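Local coordinates for VgrG protein (Vibrio cholerae, PDB 4DTH) that binds ATP and magnesium through its actin cross-linking domain, a toxin domain that probably uses the nucleotide to join actin monomers covalently, at residues V36-Y48 / F58-Q70. Sequence-based numbering, arbitrary orientation.
Sequences VAMPANSAQKFGY and FMLTKDMNQGSYQ. With GOL (glycerol), chain C.
The ammonium nitrogen of Lys62 shows how one buried lysine can tie down a loop: NZ donates to the carbonyl O of Ser42 at 2.9 Å, to O2 of a glycerol probably left from crystallisation, and to a water that in turn donates to Pro39 O. The bond to Ser42 O arrives from above the carbonyl plane. That same Pro39 O accepts from Ser42 OG at 2.6 Å, so the type II turn from Pro39 to Ser42 is held both by its own serine and, through the water, by the lysine. With CG tucked into the cleft between its own N and C (chi1 56°), the extended Lys62 chain runs to the carbonyl of Ser42 in the loop; Met38 CE packs on its CB and CG, and Val36 CG1 on its CB. In one of its two modelled conformers the Gln44 side chain crosses it at about a right angle and OE1 accepts from the glycerol, a link to be read with caution.

Backbone bonds carry the pairing onward. Lys62 N donates to Gln44 O, Phe46 N meets Leu60 O at 3.0 Å, and Leu60 N meets Gly47 O at 2.8 Å, the last two nearly straight at hydrogen. Leu60 CB lies over one face of the Phe46 ring, 4.0 Å from its centroid, while Val36 CG2 sits over the opposite face. On the other side of the sheet Lys45 CG and CE rest against Met59 SD, with CG 3.7 Å away. Farther along, Ala37 CB sits over the Tyr69 ring; the Tyr69 hydroxyl bonds to His127. Thr61 OG1 bonds to the backbone O of Glu90, a magnesium ligand. Opposite the single residue Leu60 the first strand spends two, Phe46 and Gly47: the classic bulge of an antiparallel hairpin.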
loop_
_atom_site.group_PDB
_atom_site.type_symbol
_atom_site.label_atom_id
_atom_site.label_comp_id
_atom_site.label_asym_id
_atom_site.label_seq_id
_atom_site.Cartn_x
_atom_site.Cartn_y
_atom_site.Cartn_z
ATOM N N VAL A 36 -16.544 9.308 -8.090
ATOM C CA VAL A 36 -17.382 8.148 -8.364
ATOM C C VAL A 36 -18.427 8.134 -7.242
ATOM O O VAL A 36 -18.093 8.400 -6.082
ATOM C CB VAL A 36 -16.626 6.788 -8.480
ATOM C CG1 VAL A 36 -15.894 6.415 -7.186
ATOM C CG2 VAL A 36 -17.576 5.658 -8.909
ATOM N N ALA A 37 -19.681 7.865 -7.584
ATOM C CA ALA A 37 -20.718 7.718 -6.566
ATOM C C ALA A 37 -21.220 6.290 -6.672
ATOM O O ALA A 37 -21.348 5.750 -7.777
ATOM C CB ALA A 37 -21.833 8.712 -6.767
ATOM N N MET A 38 -21.387 5.637 -5.523
ATOM C CA MET A 38 -21.791 4.237 -5.456
ATOM C C MET A 38 -22.693 4.003 -4.245
ATOM O O MET A 38 -22.624 4.809 -3.311
ATOM C CB MET A 38 -20.540 3.356 -5.308
ATOM C CG MET A 38 -19.951 2.940 -6.616
ATOM S SD MET A 38 -18.698 1.658 -6.419
ATOM C CE MET A 38 -17.363 2.611 -6.027
ATOM N N PRO A 39 -23.476 2.887 -4.183
ATOM C CA PRO A 39 -24.249 2.606 -2.956
ATOM C C PRO A 39 -23.341 2.534 -1.728
ATOM O O PRO A 39 -22.163 2.205 -1.852
ATOM C CB PRO A 39 -24.855 1.222 -3.225
ATOM C CG PRO A 39 -24.901 1.099 -4.707
ATOM C CD PRO A 39 -23.674 1.822 -5.193
ATOM N N ALA A 40 -23.881 2.837 -0.547
ATOM C CA ALA A 40 -23.125 2.748 0.705
ATOM C C ALA A 40 -22.680 1.298 0.927
ATOM O O ALA A 40 -23.376 0.370 0.499
ATOM C CB ALA A 40 -23.990 3.212 1.864
ATOM N N ASN A 41 -21.500 1.110 1.545
ATOM C CA ASN A 41 -20.909 -0.203 1.843
ATOM C C ASN A 41 -20.615 -1.059 0.576
ATOM O O ASN A 41 -20.538 -2.289 0.650
ATOM C CB ASN A 41 -21.723 -0.951 2.944
ATOM C CG ASN A 41 -21.011 -2.090 3.650
ATOM O OD1 ASN A 41 -21.618 -3.118 3.972
ATOM N ND2 ASN A 41 -19.715 -1.948 3.906
ATOM N N SER A 42 -20.420 -0.386 -0.586
ATOM C CA SER A 42 -20.051 -1.025 -1.861
ATOM C C SER A 42 -18.605 -1.514 -1.767
ATOM O O SER A 42 -17.832 -0.984 -0.964
ATOM C CB SER A 42 -20.108 -0.013 -3.005
ATOM O OG SER A 42 -21.424 0.236 -3.461
ATOM N N ALA A 43 -18.223 -2.482 -2.618
ATOM C CA ALA A 43 -16.842 -2.958 -2.685
ATOM C C ALA A 43 -15.988 -1.814 -3.246
ATOM O O ALA A 43 -16.509 -0.970 -3.987
ATOM C CB ALA A 43 -16.745 -4.177 -3.593
ATOM N N GLN A 44 -14.696 -1.772 -2.870
ATOM C CA GLN A 44 -13.792 -0.717 -3.316
ATOM C C GLN A 44 -13.596 -0.736 -4.844
ATOM O O GLN A 44 -13.571 0.321 -5.460
ATOM C CB GLN A 44 -12.442 -0.782 -2.572
ATOM C CG GLN A 44 -12.533 -0.941 -1.033
ATOM C CD GLN A 44 -13.272 0.165 -0.308
ATOM O OE1 GLN A 44 -14.195 -0.085 0.479
ATOM N NE2 GLN A 44 -12.867 1.407 -0.530
ATOM N N LYS A 45 -13.490 -1.929 -5.450
ATOM C CA LYS A 45 -13.274 -2.082 -6.890
ATOM C C LYS A 45 -14.559 -2.013 -7.696
ATOM O O LYS A 45 -15.516 -2.700 -7.353
ATOM C CB LYS A 45 -12.539 -3.405 -7.184
ATOM C CG LYS A 45 -11.070 -3.399 -6.773
ATOM C CD LYS A 45 -10.808 -3.997 -5.399
ATOM C CE LYS A 45 -10.340 -5.427 -5.491
ATOM N NZ LYS A 45 -9.316 -5.732 -4.461
ATOM N N PHE A 46 -14.584 -1.181 -8.764
ATOM C CA PHE A 46 -15.755 -1.094 -9.648
ATOM C C PHE A 46 -15.427 -1.425 -11.099
ATOM O O PHE A 46 -16.323 -1.527 -11.943
ATOM C CB PHE A 46 -16.527 0.230 -9.492
ATOM C CG PHE A 46 -15.809 1.486 -9.920
ATOM C CD1 PHE A 46 -14.990 2.175 -9.030
ATOM C CD2 PHE A 46 -15.996 2.015 -11.191
ATOM C CE1 PHE A 46 -14.348 3.359 -9.416
ATOM C CE2 PHE A 46 -15.362 3.204 -11.574
ATOM C CZ PHE A 46 -14.537 3.862 -10.685
ATOM N N GLY A 47 -14.147 -1.649 -11.370
ATOM C CA GLY A 47 -13.701 -2.013 -12.702
ATOM C C GLY A 47 -12.204 -2.172 -12.812
ATOM O O GLY A 47 -11.475 -2.054 -11.822
ATOM N N TYR A 48 -11.747 -2.434 -14.029
ATOM C CA TYR A 48 -10.330 -2.557 -14.324
ATOM C C TYR A 48 -10.047 -2.295 -15.786
ATOM O O TYR A 48 -10.957 -2.333 -16.633
ATOM C CB TYR A 48 -9.732 -3.907 -13.845
ATOM C CG TYR A 48 -10.272 -5.134 -14.546
ATOM C CD1 TYR A 48 -11.454 -5.738 -14.125
ATOM C CD2 TYR A 48 -9.564 -5.737 -15.582
ATOM C CE1 TYR A 48 -11.936 -6.893 -14.739
ATOM C CE2 TYR A 48 -10.039 -6.891 -16.207
ATOM C CZ TYR A 48 -11.220 -7.471 -15.774
ATOM O OH TYR A 48 -11.698 -8.606 -16.378
ATOM N N PHE A 58 -4.533 -2.167 -14.370
ATOM C CA PHE A 58 -4.894 -1.465 -13.140
ATOM C C PHE A 58 -6.362 -1.575 -12.801
ATOM O O PHE A 58 -7.198 -1.813 -13.679
ATOM C CB PHE A 58 -4.429 0.005 -13.145
ATOM C CG PHE A 58 -5.095 0.885 -14.175
ATOM C CD1 PHE A 58 -6.294 1.529 -13.890
ATOM C CD2 PHE A 58 -4.495 1.113 -15.407
ATOM C CE1 PHE A 58 -6.910 2.345 -14.843
ATOM C CE2 PHE A 58 -5.100 1.941 -16.353
ATOM C CZ PHE A 58 -6.297 2.569 -16.060
ATOM N N MET A 59 -6.679 -1.363 -11.530
ATOM C CA MET A 59 -8.052 -1.400 -11.051
ATOM C C MET A 59 -8.603 0.011 -10.922
ATOM O O MET A 59 -7.867 0.947 -10.614
ATOM C CB MET A 59 -8.106 -2.065 -9.660
ATOM C CG MET A 59 -7.705 -3.519 -9.647
ATOM S SD MET A 59 -7.667 -4.064 -7.936
ATOM C CE MET A 59 -7.191 -5.740 -8.118
ATOM N N LEU A 60 -9.916 0.147 -11.091
ATOM C CA LEU A 60 -10.627 1.404 -10.858
ATOM C C LEU A 60 -11.261 1.247 -9.489
ATOM O O LEU A 60 -12.043 0.312 -9.270
ATOM C CB LEU A 60 -11.705 1.629 -11.931
ATOM C CG LEU A 60 -11.221 2.291 -13.224
ATOM C CD1 LEU A 60 -10.548 1.298 -14.138
ATOM C CD2 LEU A 60 -12.375 2.921 -13.943
ATOM N N THR A 61 -10.877 2.108 -8.543
ATOM C CA THR A 61 -11.379 1.996 -7.179
ATOM C C THR A 61 -11.911 3.311 -6.635
ATOM O O THR A 61 -11.492 4.390 -7.073
ATOM C CB THR A 61 -10.269 1.471 -6.204
ATOM O OG1 THR A 61 -9.297 2.495 -5.969
ATOM C CG2 THR A 61 -9.568 0.194 -6.690
ATOM N N LYS A 62 -12.779 3.215 -5.618
ATOM C CA LYS A 62 -13.200 4.375 -4.846
ATOM C C LYS A 62 -12.111 4.545 -3.776
ATOM O O LYS A 62 -11.489 3.562 -3.357
ATOM C CB LYS A 62 -14.600 4.201 -4.220
ATOM C CG LYS A 62 -14.798 2.974 -3.326
ATOM C CD LYS A 62 -16.098 3.087 -2.528
ATOM C CE LYS A 62 -16.421 1.796 -1.824
ATOM N NZ LYS A 62 -17.562 1.939 -0.877
ATOM N N ASP A 63 -11.858 5.779 -3.361
ATOM C CA ASP A 63 -10.793 6.022 -2.397
ATOM C C ASP A 63 -11.284 6.842 -1.201
ATOM O O ASP A 63 -11.777 6.255 -0.237
ATOM C CB ASP A 63 -9.588 6.661 -3.127
ATOM C CG ASP A 63 -8.318 6.922 -2.330
ATOM O OD1 ASP A 63 -8.171 6.350 -1.223
ATOM O OD2 ASP A 63 -7.460 7.677 -2.828
ATOM N N MET A 64 -11.170 8.180 -1.265
ATOM C CA MET A 64 -11.546 9.063 -0.164
ATOM C C MET A 64 -13.023 9.389 -0.200
ATOM O O MET A 64 -13.494 9.931 -1.200
ATOM C CB MET A 64 -10.733 10.372 -0.192
ATOM C CG MET A 64 -9.246 10.164 -0.229
ATOM S SD MET A 64 -8.644 9.267 1.211
ATOM C CE MET A 64 -6.910 9.150 0.793
ATOM N N ASN A 65 -13.736 9.124 0.916
ATOM C CA ASN A 65 -15.154 9.451 1.018
ATOM C C ASN A 65 -15.334 10.979 1.019
ATOM O O ASN A 65 -14.771 11.667 1.880
ATOM C CB ASN A 65 -15.787 8.823 2.274
ATOM C CG ASN A 65 -17.270 9.115 2.405
ATOM O OD1 ASN A 65 -17.690 10.260 2.585
ATOM N ND2 ASN A 65 -18.100 8.093 2.297
ATOM N N GLN A 66 -16.129 11.500 0.059
ATOM C CA GLN A 66 -16.398 12.941 -0.085
ATOM C C GLN A 66 -17.846 13.323 0.274
ATOM O O GLN A 66 -18.325 14.381 -0.152
ATOM C CB GLN A 66 -16.038 13.446 -1.496
ATOM C CG GLN A 66 -14.620 13.127 -1.985
ATOM C CD GLN A 66 -13.584 14.123 -1.508
ATOM O OE1 GLN A 66 -12.867 13.882 -0.532
ATOM N NE2 GLN A 66 -13.432 15.233 -2.221
ATOM N N GLY A 67 -18.521 12.468 1.040
ATOM C CA GLY A 67 -19.891 12.716 1.472
ATOM C C GLY A 67 -20.961 12.009 0.666
ATOM O O GLY A 67 -20.670 11.400 -0.364
ATOM N N SER A 68 -22.210 12.081 1.141
ATOM C CA SER A 68 -23.349 11.447 0.481
ATOM C C SER A 68 -23.609 12.053 -0.896
ATOM O O SER A 68 -23.371 13.241 -1.117
ATOM C CB SER A 68 -24.592 11.512 1.362
ATOM O OG SER A 68 -24.399 10.703 2.516
ATOM N N TYR A 69 -24.032 11.204 -1.829
ATOM C CA TYR A 69 -24.323 11.611 -3.200
ATOM C C TYR A 69 -25.756 12.062 -3.304
ATOM O O TYR A 69 -26.658 11.391 -2.794
ATOM C CB TYR A 69 -24.069 10.445 -4.171
ATOM C CG TYR A 69 -24.458 10.715 -5.613
ATOM C CD1 TYR A 69 -23.742 11.624 -6.394
ATOM C CD2 TYR A 69 -25.511 10.029 -6.212
ATOM C CE1 TYR A 69 -24.064 11.840 -7.735
ATOM C CE2 TYR A 69 -25.851 10.247 -7.551
ATOM C CZ TYR A 69 -25.131 11.160 -8.304
ATOM O OH TYR A 69 -25.454 11.376 -9.626
ATOM N N GLN A 70 -25.962 13.192 -3.976
ATOM C CA GLN A 70 -27.292 13.719 -4.257
ATOM C C GLN A 70 -27.380 13.881 -5.764
ATOM O O GLN A 70 -26.627 14.669 -6.348
ATOM C CB GLN A 70 -27.565 15.059 -3.536
ATOM C CG GLN A 70 -27.548 14.962 -1.998
ATOM C CD GLN A 70 -28.518 13.932 -1.437
ATOM O OE1 GLN A 70 -29.685 13.823 -1.856
ATOM N NE2 GLN A 70 -28.046 13.145 -0.481
HETATM C C1 GOL C . -16.056 4.270 3.046
HETATM O O1 GOL C . -14.875 4.998 2.748
HETATM C C2 GOL C . -15.922 2.805 2.701
HETATM O O2 GOL C . -15.680 2.671 1.300
HETATM C C3 GOL C . -17.212 2.102 3.049
HETATM O O3 GOL C . -17.150 0.725 2.708
HETATM O O HOH W 1 -19.783 3.610 -1.534
#